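Local coordinates for methylenetetrahydrofolate--tRNA-(uracil-5-)-methyltransferase trmFO (Thermus thermophilus, PDB 3G5R), which probably catalyses the folate- and FAD-dependent methylation of uridine 54 in tRNA to 5-methyluridine, with methylenetetrahydrofolate as carbon donor and NADH or NADPH as reductant, at residues N310-A315 and G389-Y394; Y157-P162 and G276-L281; E58-A63 and M416-L421. One frame throughout, in Å; residues are numbered along the deposited sequence.

Contacts 1 and 2 meet the same antiparallel sheet on two neighbouring strands: contact 1 uses the end of strand 301-313, contact 2 strand 154-165. They touch directly, since the side chain of Q391 in contact 1 bonds to the backbone of A159 in contact 2. Contact 1 is buried and beside the tetrahydrofolate, and it mixes a direct hydrogen bond with ring packing. Contact 2 is partly buried and has no hydrogen bond between its segments, leaving backbone carbonyls against carbon. Contact 3 lies at the surface, about 25 Å from contact 1 between centres, where a glutamate chain crosses a tyrosine of helix 409-430 and a water joins the segments.

Contact 1 (N310-A315 and G389-Y394); sequences NTYLNA and GFQPMY. With THG ((6S)-5,6,7,8-tetrahydrofolate), chain C; EDO (1,2-ethanediol), chain E; EDO (1,2-ethanediol), chain F.
Y312 is the residue to start with: P392 lies over one face of its ring and F390 O meets its edge. P392 CG stands 3.8 Å from the centroid of the Y312 ring, only 3° off the normal, a well-centred CH-pi contact. Y312 OH donates to F390 O at 2.7 Å, in the carbonyl plane and on a lone pair. Beside this bond the two aromatic side chains touch, Y312 CE2 to F390 CD2 at 3.8 Å, and the far end of the F390 ring reaches A315 CB.

A second shell surrounds these groups. Y312 CB already points at the loop, and a chi1 of 72°, with CG between the backbone N and the carbonyl carbon, lays the ring against P392 and brings OH to F390 O. A water donates to Y312 OH and accepts from Q391 NE2, which also donates to G389 O from above the carbonyl plane. Q391 OE1 takes the backbone N of A159. An ethanediol, probably from the crystallisation liquor, sits between F390 O and N314 ND2, bonded to both; the protein partner of N314 ND2 is P387 O, and N314 OD1 caps the following helix at R317 N.

On the strand, N310 lays ND2 against P392 CG at 3.7 Å, while its OD1 accepts from N2 of the tetrahydrofolate at 2.7 Å, with an N-H...O angle of 159°. R309 O also bonds to the folate. The pteridine's amino group thus meets an amide oxygen whose own side chain rests on P392, so P392 is probably a second-shell support for the folate-binding amide of N310.

Contact 2 (Y157-P162 and G276-L281); sequences YDAASP and GFQTGL
S161 and P162 lie against the backbone of F277 and Q278, and the touching is largely carbon against carbonyl oxygen or carbon against carbon. S161 meets the loop through CB, 3.5 Å from F277 C; its OG, between the backbone N and the carbonyl carbon, makes a weak hydrogen bond to L274 O. P162 CD reaches F277 O at 3.4 Å. The proline ring and the F277 side chain cross at a slant, with P162 CD 4.2 Å from F277 CB. Beyond CB the phenyl ring leads away from the strand and packs on V226.

Q278 also turns its end away from the strand. Its CB sits 3.6 Å from A159 O and 4.1 Å from A159 CB; CG then falls between the backbone N and the carbonyl carbon (chi1 67°), and a second bend at chi2 (-74°) takes the amide off to where NE2 donates to V224 O. The strand therefore meets only the root of this long side chain. T279 presents its methyl, CG2, to P162 CD at 4.4 Å, while its OG1 bonds to E227 and accepts from L281 N at 3.1 Å. That last bond closes an ST turn just ahead of helix 283-290.

No hydrogen bond joins the two segments. Instead Q278 CA lies 3.5 Å from A160 O, with an angle of 162° at the hydrogen, a CA-H...O contact. Q278 N, buried here, finds no partner in the model.

Strand 154-165 pairs with 271-274 on one flank and 301-313 on the other, P162 with L274 and A160 with V306 among the backbone pairs. Here the chain, having left strand 271-274, folds over its sheet neighbour on the way to a helix, a strand-loop-helix connection packed on an antiparallel sheet.

Contact 3 (E58-A63 and M416-L421); sequences EGETNA and MYRRGL
E60 lies across the ring of Y417 where a type I beta turn, G59 to N62, meets helix 409-430; N62 then caps the next helix, its OD1 accepting from G65 N. Followed outward, the E60 side chain tracks the ring from CB to OE1, and OE2 points past it. CB approaches Y417 CG at 3.9 Å. CG, set anti to the carbonyl carbon by a chi1 of -74°, settles over the middle of the face in a CH-pi contact, 3.6 Å from the ring centroid and 13° off the normal. The chain runs on extended, so that CD reaches Y417 CE1 at 3.8 Å and the carboxylate stacks with its plane 22° from that of the ring. OE1 stays near Y417 CE1, and OE2 comes closest to R418 at its CG, its charge not in contact with the guanidinium. E60 is exposed and also touches a neighbouring molecule in the crystal, so its pose may partly reflect the lattice.

The backbone shares the work: E60 O presses on Y417 CB, and L66 and A69 of helix 63-73 also touch the tyrosine. At the ring's edge, in its plane, a water accepts from Y417 OH at 2.8 Å and donates to E58 O at 2.8 Å.

Contact 1 (N310-A315 and G389-Y394)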
loop_
_atom_site.group_PDB
_atom_site.type_symbol
_atom_site.label_atom_id
_atom_site.label_comp_id
_atom_site.label_asym_id
_atom_site.label_seq_id
_atom_site.Cartn_x
_atom_site.Cartn_y
_atom_site.Cartn_z
ATOM N N ASN A 310 2.848 -9.002 8.821
ATOM C CA ASN A 310 2.042 -7.853 8.429
ATOM C C ASN A 310 0.568 -8.243 8.351
ATOM O O ASN A 310 0.139 -8.863 7.387
ATOM C CB ASN A 310 2.516 -7.370 7.054
ATOM C CG ASN A 310 1.913 -6.035 6.646
ATOM O OD1 ASN A 310 2.394 -4.977 7.048
ATOM N ND2 ASN A 310 0.877 -6.080 5.810
ATOM N N THR A 311 -0.202 -7.899 9.379
ATOM C CA THR A 311 -1.632 -8.175 9.377
ATOM C C THR A 311 -2.364 -7.166 8.494
ATOM O O THR A 311 -2.223 -5.961 8.681
ATOM C CB THR A 311 -2.200 -8.128 10.806
ATOM O OG1 THR A 311 -1.637 -9.208 11.569
ATOM C CG2 THR A 311 -3.713 -8.260 10.798
ATOM N N TYR A 312 -3.126 -7.661 7.520
ATOM C CA TYR A 312 -3.886 -6.765 6.648
ATOM C C TYR A 312 -5.110 -7.441 6.048
ATOM O O TYR A 312 -5.189 -8.666 5.986
ATOM C CB TYR A 312 -2.997 -6.179 5.541
ATOM C CG TYR A 312 -2.585 -7.161 4.462
ATOM C CD1 TYR A 312 -1.609 -8.118 4.702
ATOM C CD2 TYR A 312 -3.158 -7.116 3.202
ATOM C CE1 TYR A 312 -1.222 -9.011 3.715
ATOM C CE2 TYR A 312 -2.783 -8.004 2.209
ATOM C CZ TYR A 312 -1.813 -8.952 2.473
ATOM O OH TYR A 312 -1.439 -9.837 1.488
ATOM N N LEU A 313 -6.061 -6.623 5.611
ATOM C CA LEU A 313 -7.308 -7.107 5.039
ATOM C C LEU A 313 -7.250 -7.194 3.522
ATOM O O LEU A 313 -6.463 -6.499 2.876
ATOM C CB LEU A 313 -8.446 -6.161 5.421
ATOM C CG LEU A 313 -8.748 -6.049 6.911
ATOM C CD1 LEU A 313 -9.695 -4.879 7.162
ATOM C CD2 LEU A 313 -9.343 -7.353 7.424
ATOM N N ASN A 314 -8.095 -8.052 2.955
ATOM C CA ASN A 314 -8.266 -8.084 1.511
ATOM C C ASN A 314 -9.129 -6.904 1.092
ATOM O O ASN A 314 -10.356 -7.013 1.015
ATOM C CB ASN A 314 -8.905 -9.396 1.055
ATOM C CG ASN A 314 -8.790 -9.605 -0.445
ATOM O OD1 ASN A 314 -9.175 -8.744 -1.237
ATOM N ND2 ASN A 314 -8.252 -10.749 -0.841
ATOM N N ALA A 315 -8.483 -5.772 0.836
ATOM C CA ALA A 315 -9.203 -4.543 0.542
ATOM C C ALA A 315 -10.143 -4.658 -0.660
ATOM O O ALA A 315 -11.280 -4.191 -0.596
ATOM C CB ALA A 315 -8.227 -3.373 0.362
ATOM N N GLY A 389 -4.959 -13.269 -3.830
ATOM C CA GLY A 389 -3.619 -13.083 -3.301
ATOM C C GLY A 389 -3.230 -11.616 -3.212
ATOM O O GLY A 389 -2.050 -11.263 -3.332
ATOM N N PHE A 390 -4.226 -10.758 -3.005
ATOM C CA PHE A 390 -3.984 -9.325 -2.878
ATOM C C PHE A 390 -2.883 -9.045 -1.861
ATOM O O PHE A 390 -2.890 -9.601 -0.759
ATOM C CB PHE A 390 -5.275 -8.593 -2.487
ATOM C CG PHE A 390 -5.060 -7.170 -2.045
ATOM C CD1 PHE A 390 -4.917 -6.154 -2.980
ATOM C CD2 PHE A 390 -4.995 -6.857 -0.698
ATOM C CE1 PHE A 390 -4.713 -4.841 -2.579
ATOM C CE2 PHE A 390 -4.795 -5.548 -0.285
ATOM C CZ PHE A 390 -4.653 -4.540 -1.231
ATOM N N GLN A 391 -1.956 -8.169 -2.249
ATOM C CA GLN A 391 -0.811 -7.772 -1.429
ATOM C C GLN A 391 -0.866 -6.273 -1.174
ATOM O O GLN A 391 -1.476 -5.539 -1.946
ATOM C CB GLN A 391 0.493 -8.099 -2.160
ATOM C CG GLN A 391 0.680 -9.591 -2.417
ATOM C CD GLN A 391 0.838 -10.368 -1.130
ATOM O OE1 GLN A 391 1.574 -9.957 -0.238
ATOM N NE2 GLN A 391 0.146 -11.495 -1.025
ATOM N N PRO A 392 -0.214 -5.805 -0.096
ATOM C CA PRO A 392 -0.274 -4.372 0.228
ATOM C C PRO A 392 0.392 -3.475 -0.811
ATOM O O PRO A 392 1.229 -3.919 -1.590
ATOM C CB PRO A 392 0.475 -4.276 1.563
ATOM C CG PRO A 392 0.429 -5.674 2.130
ATOM C CD PRO A 392 0.532 -6.564 0.918
ATOM N N MET A 393 0.013 -2.202 -0.804
ATOM C CA MET A 393 0.474 -1.262 -1.813
ATOM C C MET A 393 0.997 0.016 -1.168
ATOM O O MET A 393 0.460 0.471 -0.158
ATOM C CB MET A 393 -0.676 -0.926 -2.768
ATOM C CG MET A 393 -0.320 0.048 -3.887
ATOM S SD MET A 393 1.110 -0.450 -4.868
ATOM C CE MET A 393 0.643 -2.105 -5.389
ATOM N N TYR A 394 2.058 0.575 -1.744
ATOM C CA TYR A 394 2.541 1.898 -1.348
ATOM C C TYR A 394 2.466 2.884 -2.511
ATOM O O TYR A 394 2.188 2.492 -3.639
ATOM C CB TYR A 394 3.944 1.837 -0.714
ATOM C CG TYR A 394 5.080 1.280 -1.552
ATOM C CD1 TYR A 394 5.661 0.053 -1.241
ATOM C CD2 TYR A 394 5.607 1.996 -2.621
ATOM C CE1 TYR A 394 6.717 -0.444 -1.985
ATOM C CE2 TYR A 394 6.658 1.502 -3.371
ATOM C CZ TYR A 394 7.210 0.281 -3.048
ATOM O OH TYR A 394 8.269 -0.207 -3.791
HETATM N N3 THG C . 6.135 -3.564 6.997
HETATM C C2 THG C . 6.109 -4.588 7.890
HETATM N N1 THG C . 7.281 -5.026 8.480
HETATM C C8A THG C . 8.464 -4.430 8.166
HETATM C C4A THG C . 8.500 -3.362 7.236
HETATM C C4 THG C . 7.369 -2.946 6.670
HETATM N N8 THG C . 9.741 -4.898 8.798
HETATM C C7 THG C . 10.924 -4.030 8.670
HETATM C C6 THG C . 10.961 -3.366 7.289
HETATM N N5 THG C . 9.747 -2.728 6.940
HETATM O O4 THG C . 7.387 -1.894 5.749
HETATM N N2 THG C . 4.852 -5.212 8.241
HETATM C C1 EDO E . -5.221 -10.768 1.562
HETATM O O1 EDO E . -4.677 -11.427 0.410
HETATM C C2 EDO E . -6.059 -11.765 2.361
HETATM O O2 EDO E . -7.162 -12.201 1.560
HETATM C C1 EDO F . 9.160 2.850 -6.939
HETATM O O1 EDO F . 7.812 3.315 -6.761
HETATM C C2 EDO F . 9.368 1.533 -6.196
HETATM O O2 EDO F . 9.764 1.769 -4.835
HETATM O O HOH W 1 -0.161 -12.554 1.956
#

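Contact 2 (Y157-P162 and G276-L281)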
loop_
_atom_site.group_PDB
_atom_site.type_symbol
_atom_site.label_atom_id
_atom_site.label_comp_id
_atom_site.label_asym_id
_atom_site.label_seq_id
_atom_site.Cartn_x
_atom_site.Cartn_y
_atom_site.Cartn_z
ATOM N N TYR A 157 0.712 -12.308 7.110
ATOM C CA TYR A 157 1.972 -12.006 6.454
ATOM C C TYR A 157 1.706 -11.521 5.044
ATOM O O TYR A 157 0.712 -11.907 4.426
ATOM C CB TYR A 157 2.862 -13.255 6.396
ATOM C CG TYR A 157 3.277 -13.776 7.754
ATOM C CD1 TYR A 157 2.420 -14.575 8.506
ATOM C CD2 TYR A 157 4.523 -13.473 8.283
ATOM C CE1 TYR A 157 2.796 -15.050 9.751
ATOM C CE2 TYR A 157 4.908 -13.948 9.525
ATOM C CZ TYR A 157 4.039 -14.733 10.254
ATOM O OH TYR A 157 4.422 -15.206 11.490
ATOM N N ASP A 158 2.583 -10.668 4.532
ATOM C CA ASP A 158 2.564 -10.413 3.105
ATOM C C ASP A 158 3.695 -11.188 2.437
ATOM O O ASP A 158 4.677 -11.566 3.080
ATOM C CB ASP A 158 2.547 -8.912 2.752
ATOM C CG ASP A 158 3.688 -8.128 3.374
ATOM O OD1 ASP A 158 3.554 -6.890 3.478
ATOM O OD2 ASP A 158 4.722 -8.719 3.735
ATOM N N ALA A 159 3.508 -11.468 1.159
ATOM C CA ALA A 159 4.494 -12.170 0.354
ATOM C C ALA A 159 4.283 -11.635 -1.042
ATOM O O ALA A 159 3.587 -12.237 -1.862
ATOM C CB ALA A 159 4.256 -13.659 0.395
ATOM N N ALA A 160 4.861 -10.472 -1.286
ATOM C CA ALA A 160 4.566 -9.719 -2.489
ATOM C C ALA A 160 5.670 -9.910 -3.507
ATOM O O ALA A 160 6.856 -9.899 -3.172
ATOM C CB ALA A 160 4.403 -8.255 -2.157
ATOM N N SER A 161 5.264 -10.106 -4.752
ATOM C CA SER A 161 6.205 -10.144 -5.851
ATOM C C SER A 161 6.330 -8.735 -6.415
ATOM O O SER A 161 5.450 -7.893 -6.207
ATOM C CB SER A 161 5.722 -11.113 -6.927
ATOM O OG SER A 161 4.412 -10.787 -7.348
ATOM N N PRO A 162 7.434 -8.461 -7.116
ATOM C CA PRO A 162 7.646 -7.135 -7.698
ATOM C C PRO A 162 6.587 -6.809 -8.744
ATOM O O PRO A 162 6.148 -7.685 -9.490
ATOM C CB PRO A 162 9.018 -7.251 -8.369
ATOM C CG PRO A 162 9.680 -8.421 -7.708
ATOM C CD PRO A 162 8.585 -9.358 -7.318
ATOM N N GLY A 276 4.593 -15.583 -8.796
ATOM C CA GLY A 276 5.376 -16.538 -8.036
ATOM C C GLY A 276 6.766 -16.043 -7.686
ATOM O O GLY A 276 7.633 -16.836 -7.317
ATOM N N PHE A 277 6.987 -14.736 -7.797
ATOM C CA PHE A 277 8.287 -14.162 -7.463
ATOM C C PHE A 277 8.315 -13.385 -6.148
ATOM O O PHE A 277 9.064 -12.421 -6.001
ATOM C CB PHE A 277 8.839 -13.326 -8.625
ATOM C CG PHE A 277 9.550 -14.150 -9.659
ATOM C CD1 PHE A 277 8.834 -14.887 -10.588
ATOM C CD2 PHE A 277 10.935 -14.217 -9.676
ATOM C CE1 PHE A 277 9.491 -15.662 -11.535
ATOM C CE2 PHE A 277 11.599 -14.991 -10.616
ATOM C CZ PHE A 277 10.873 -15.715 -11.546
ATOM N N GLN A 278 7.517 -13.827 -5.183
ATOM C CA GLN A 278 7.598 -13.259 -3.843
ATOM C C GLN A 278 9.042 -13.403 -3.367
ATOM O O GLN A 278 9.686 -14.433 -3.595
ATOM C CB GLN A 278 6.612 -13.941 -2.888
ATOM C CG GLN A 278 6.917 -15.400 -2.574
ATOM C CD GLN A 278 6.605 -16.342 -3.727
ATOM O OE1 GLN A 278 5.803 -16.026 -4.608
ATOM N NE2 GLN A 278 7.239 -17.514 -3.719
ATOM N N THR A 279 9.561 -12.362 -2.731
ATOM C CA THR A 279 10.985 -12.320 -2.446
ATOM C C THR A 279 11.306 -11.437 -1.251
ATOM O O THR A 279 10.566 -10.503 -0.933
ATOM C CB THR A 279 11.767 -11.815 -3.676
ATOM O OG1 THR A 279 13.173 -11.862 -3.411
ATOM C CG2 THR A 279 11.364 -10.381 -4.013
ATOM N N GLY A 280 12.419 -11.743 -0.595
ATOM C CA GLY A 280 12.902 -10.921 0.497
ATOM C C GLY A 280 14.202 -10.225 0.147
ATOM O O GLY A 280 14.869 -9.669 1.017
ATOM N N LEU A 281 14.562 -10.251 -1.133
ATOM C CA LEU A 281 15.824 -9.666 -1.584
ATOM C C LEU A 281 15.841 -8.149 -1.453
ATOM O O LEU A 281 14.803 -7.496 -1.527
ATOM C CB LEU A 281 16.115 -10.058 -3.031
ATOM C CG LEU A 281 16.505 -11.515 -3.277
ATOM C CD1 LEU A 281 16.666 -11.761 -4.758
ATOM C CD2 LEU A 281 17.792 -11.864 -2.538
#

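Contact 3 (E58-A63 and M416-L421)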
loop_
_atom_site.group_PDB
_atom_site.type_symbol
_atom_site.label_atom_id
_atom_site.label_comp_id
_atom_site.label_asym_id
_atom_site.label_seq_id
_atom_site.Cartn_x
_atom_site.Cartn_y
_atom_site.Cartn_z
ATOM N N GLU A 58 10.872 13.873 -1.236
ATOM C CA GLU A 58 10.045 15.078 -1.302
ATOM C C GLU A 58 9.916 15.626 -2.719
ATOM O O GLU A 58 9.112 16.526 -2.972
ATOM C CB GLU A 58 10.639 16.185 -0.426
ATOM C CG GLU A 58 10.790 15.843 1.043
ATOM C CD GLU A 58 10.952 17.092 1.899
ATOM O OE1 GLU A 58 12.068 17.329 2.412
ATOM O OE2 GLU A 58 9.967 17.847 2.039
ATOM N N GLY A 59 10.718 15.097 -3.634
ATOM C CA GLY A 59 10.803 15.635 -4.982
ATOM C C GLY A 59 9.531 15.570 -5.811
ATOM O O GLY A 59 8.653 14.736 -5.570
ATOM N N GLU A 60 9.440 16.451 -6.805
ATOM C CA GLU A 60 8.274 16.503 -7.680
ATOM C C GLU A 60 8.210 15.330 -8.657
ATOM O O GLU A 60 7.230 15.174 -9.380
ATOM C CB GLU A 60 8.203 17.840 -8.428
ATOM C CG GLU A 60 7.766 18.997 -7.543
ATOM C CD GLU A 60 7.312 20.209 -8.334
ATOM O OE1 GLU A 60 6.847 21.186 -7.706
ATOM O OE2 GLU A 60 7.418 20.184 -9.579
ATOM N N THR A 61 9.248 14.502 -8.675
ATOM C CA THR A 61 9.199 13.287 -9.481
ATOM C C THR A 61 8.979 12.062 -8.604
ATOM O O THR A 61 9.042 10.929 -9.077
ATOM C CB THR A 61 10.473 13.101 -10.335
ATOM O OG1 THR A 61 11.609 12.909 -9.481
ATOM C CG2 THR A 61 10.697 14.321 -11.218
ATOM N N ASN A 62 8.708 12.302 -7.324
ATOM C CA ASN A 62 8.523 11.225 -6.361
ATOM C C ASN A 62 7.055 11.092 -5.960
ATOM O O ASN A 62 6.428 12.064 -5.544
ATOM C CB ASN A 62 9.394 11.487 -5.128
ATOM C CG ASN A 62 9.494 10.291 -4.215
ATOM O OD1 ASN A 62 8.512 9.887 -3.591
ATOM N ND2 ASN A 62 10.691 9.721 -4.116
ATOM N N ALA A 63 6.510 9.886 -6.088
ATOM C CA ALA A 63 5.106 9.655 -5.770
ATOM C C ALA A 63 4.816 9.957 -4.298
ATOM O O ALA A 63 3.766 10.506 -3.966
ATOM C CB ALA A 63 4.708 8.223 -6.125
ATOM N N MET A 416 2.719 14.813 -13.798
ATOM C CA MET A 416 1.802 13.998 -13.002
ATOM C C MET A 416 1.698 14.541 -11.581
ATOM O O MET A 416 0.627 14.533 -10.983
ATOM C CB MET A 416 2.243 12.530 -13.004
ATOM C CG MET A 416 2.091 11.875 -14.367
ATOM S SD MET A 416 3.144 10.434 -14.609
ATOM C CE MET A 416 2.479 9.337 -13.375
ATOM N N TYR A 417 2.820 15.020 -11.055
ATOM C CA TYR A 417 2.847 15.650 -9.741
ATOM C C TYR A 417 1.960 16.896 -9.733
ATOM O O TYR A 417 1.080 17.043 -8.893
ATOM C CB TYR A 417 4.288 16.006 -9.381
ATOM C CG TYR A 417 4.487 16.666 -8.033
ATOM C CD1 TYR A 417 4.151 17.999 -7.828
ATOM C CD2 TYR A 417 5.048 15.957 -6.971
ATOM C CE1 TYR A 417 4.356 18.603 -6.597
ATOM C CE2 TYR A 417 5.254 16.552 -5.741
ATOM C CZ TYR A 417 4.906 17.870 -5.559
ATOM O OH TYR A 417 5.117 18.462 -4.333
ATOM N N ARG A 418 2.188 17.795 -10.683
ATOM C CA ARG A 418 1.413 19.032 -10.727
ATOM C C ARG A 418 -0.073 18.763 -10.967
ATOM O O ARG A 418 -0.932 19.348 -10.304
ATOM C CB ARG A 418 1.991 19.992 -11.770
ATOM C CG ARG A 418 3.458 20.331 -11.519
ATOM C CD ARG A 418 3.924 21.499 -12.380
ATOM N NE ARG A 418 3.556 21.317 -13.781
ATOM C CZ ARG A 418 4.338 20.741 -14.689
ATOM N NH1 ARG A 418 5.538 20.294 -14.345
ATOM N NH2 ARG A 418 3.917 20.614 -15.942
ATOM N N ARG A 419 -0.374 17.866 -11.900
ATOM C CA ARG A 419 -1.757 17.505 -12.189
ATOM C C ARG A 419 -2.452 16.917 -10.961
ATOM O O ARG A 419 -3.598 17.247 -10.661
ATOM C CB ARG A 419 -1.819 16.501 -13.343
ATOM C CG ARG A 419 -3.228 16.101 -13.723
ATOM C CD ARG A 419 -3.229 14.904 -14.666
ATOM N NE ARG A 419 -2.615 13.738 -14.043
ATOM C CZ ARG A 419 -2.364 12.594 -14.670
ATOM N NH1 ARG A 419 -2.674 12.452 -15.956
ATOM N NH2 ARG A 419 -1.795 11.594 -14.010
ATOM N N GLY A 420 -1.752 16.040 -10.253
ATOM C CA GLY A 420 -2.340 15.386 -9.098
ATOM C C GLY A 420 -2.589 16.346 -7.950
ATOM O O GLY A 420 -3.629 16.296 -7.298
ATOM N N LEU A 421 -1.624 17.221 -7.697
ATOM C CA LEU A 421 -1.743 18.181 -6.605
ATOM C C LEU A 421 -2.872 19.174 -6.865
ATOM O O LEU A 421 -3.668 19.474 -5.971
ATOM C CB LEU A 421 -0.422 18.914 -6.399
ATOM C CG LEU A 421 -0.322 19.825 -5.170
ATOM C CD1 LEU A 421 -0.706 19.083 -3.897
ATOM C CD2 LEU A 421 1.085 20.390 -5.063
HETATM O O HOH W 2 6.550 17.230 -2.217
#